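Local coordinates for regulatory protein SdiA (Escherichia coli, PDB 4LFU) that activates transcription, notably from a promoter of the ftsQAZ cell-division gene cluster, and senses acyl-homoserine lactone autoinducers as a LuxR-type receptor, at residues A[94-97]-A[98-101]. Residues are numbered along the deposited sequence; the frame is centred on the assembly and turned at random.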
loop_
_atom_site.group_PDB
_atom_site.type_symbol
_atom_site.label_atom_id
_atom_site.label_comp_id
_atom_site.label_asym_id
_atom_site.label_seq_id
_atom_site.Cartn_x
_atom_site.Cartn_y
_atom_site.Cartn_z
ATOM N N MET A 94 18.714 7.382 3.672
ATOM C CA MET A 94 20.091 7.339 4.143
ATOM C C MET A 94 20.127 8.239 5.373
ATOM O O MET A 94 19.659 9.368 5.293
ATOM C CB MET A 94 21.034 7.861 3.043
ATOM C CG MET A 94 22.527 7.818 3.411
ATOM S SD MET A 94 23.144 6.140 3.349
ATOM C CE MET A 94 24.153 6.098 4.816
ATOM N N TRP A 95 20.642 7.755 6.506
ATOM C CA TRP A 95 20.661 8.589 7.743
ATOM C C TRP A 95 21.644 9.751 7.634
ATOM O O TRP A 95 22.740 9.605 7.087
ATOM C CB TRP A 95 20.952 7.796 9.030
ATOM C CG TRP A 95 20.053 6.615 9.269
ATOM C CD1 TRP A 95 18.929 6.259 8.550
ATOM C CD2 TRP A 95 20.191 5.632 10.306
ATOM N NE1 TRP A 95 18.390 5.110 9.071
ATOM C CE2 TRP A 95 19.139 4.703 10.145
ATOM C CE3 TRP A 95 21.117 5.436 11.340
ATOM C CZ2 TRP A 95 18.970 3.607 10.991
ATOM C CZ3 TRP A 95 20.965 4.326 12.174
ATOM C CH2 TRP A 95 19.888 3.433 11.995
ATOM N N ASN A 96 21.218 10.902 8.127
ATOM C CA ASN A 96 22.065 12.090 8.215
ATOM C C ASN A 96 21.771 12.794 9.516
ATOM O O ASN A 96 20.784 12.470 10.166
ATOM C CB ASN A 96 21.873 13.040 7.023
ATOM C CG ASN A 96 20.443 13.544 6.884
ATOM O OD1 ASN A 96 19.903 14.224 7.759
ATOM N ND2 ASN A 96 19.828 13.220 5.759
ATOM N N ASP A 97 22.614 13.756 9.889
ATOM C CA ASP A 97 22.430 14.470 11.153
ATOM C C ASP A 97 21.161 15.290 11.218
ATOM O O ASP A 97 20.499 15.297 12.251
ATOM C CB ASP A 97 23.651 15.319 11.494
ATOM C CG ASP A 97 24.831 14.477 11.903
ATOM O OD1 ASP A 97 24.604 13.357 12.390
ATOM O OD2 ASP A 97 25.984 14.921 11.731
ATOM N N ASP A 98 20.797 15.939 10.112
ATOM C CA ASP A 98 19.578 16.789 10.064
ATOM C C ASP A 98 18.317 16.030 10.412
ATOM O O ASP A 98 17.396 16.607 10.961
ATOM C CB ASP A 98 19.409 17.471 8.694
ATOM C CG ASP A 98 20.686 18.155 8.224
ATOM O OD1 ASP A 98 21.658 17.423 7.876
ATOM O OD2 ASP A 98 20.719 19.408 8.223
ATOM N N LEU A 99 18.302 14.737 10.074
ATOM C CA LEU A 99 17.198 13.803 10.347
ATOM C C LEU A 99 16.812 13.774 11.829
ATOM O O LEU A 99 15.625 13.624 12.179
ATOM C CB LEU A 99 17.614 12.399 9.907
ATOM C CG LEU A 99 16.734 11.471 9.067
ATOM C CD1 LEU A 99 17.234 10.040 9.148
ATOM C CD2 LEU A 99 15.294 11.536 9.477
ATOM N N PHE A 100 17.814 13.969 12.693
ATOM C CA PHE A 100 17.651 13.792 14.132
ATOM C C PHE A 100 17.561 15.066 14.953
ATOM O O PHE A 100 17.635 15.005 16.176
ATOM C CB PHE A 100 18.761 12.876 14.661
ATOM C CG PHE A 100 18.707 11.474 14.084
ATOM C CD1 PHE A 100 17.948 10.484 14.701
ATOM C CD2 PHE A 100 19.395 11.162 12.914
ATOM C CE1 PHE A 100 17.885 9.197 14.162
ATOM C CE2 PHE A 100 19.340 9.892 12.364
ATOM C CZ PHE A 100 18.586 8.894 12.989
ATOM N N SER A 101 17.352 16.213 14.306
ATOM C CA SER A 101 17.362 17.499 15.016
ATOM C C SER A 101 16.206 17.670 15.995
ATOM O O SER A 101 16.298 18.457 16.951
ATOM C CB SER A 101 17.388 18.663 14.029
ATOM O OG SER A 101 16.149 18.788 13.343
#
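N96 sits in an N-cap-like position ahead of the short 3-10 segment that includes D98 and L99, where the chain has left strand 92-94 on the surface of the autoinducer-binding domain. The side chain of N96 folds back over the start of the turn, and its OD1 accepts a hydrogen bond from the backbone N of L99 at 2.9 Å. The bend at the hydrogen is marked, 141°, but the donor stands fairly close to the line of the side-chain C=O. With chi1 at 59°, CG sits between the backbone N and the carbonyl carbon of N96, and that rotation brings the amide oxygen over the turn. The same L99 N also makes a weak bond to the main-chain O of N96, 3.4 Å away, so main chain and side chain of one residue share a single N-H. One step on, F100 N donates to D97 O at 3.0 Å, a straighter bond whose donor lies well above the carbonyl plane.

L99 and F100 each approach W95. The F100 ring brings its edge to the main chain, CD2 lying 3.3 Å from N96 O, near the ring plane; CE2 of the same edge comes to 4.3 Å from W95 CB. L99 reaches back along the chain as well: its CD1 methyl rests 4.0 Å from W95 CA and approaches the indole at CD1 obliquely.

The indole NE1 of W95 is hydrogen-bonded to T120 OG1 on the adjoining strand 117-124, and its side chain touches S134 and S136 of strand 130-137. L99 and F100 both touch P81, while D97 OD1 accepts a hydrogen bond from the indole NE1 of W107, tying the turn to helix 104-112 as the chain passes from the edge strand 92-94 towards that helix.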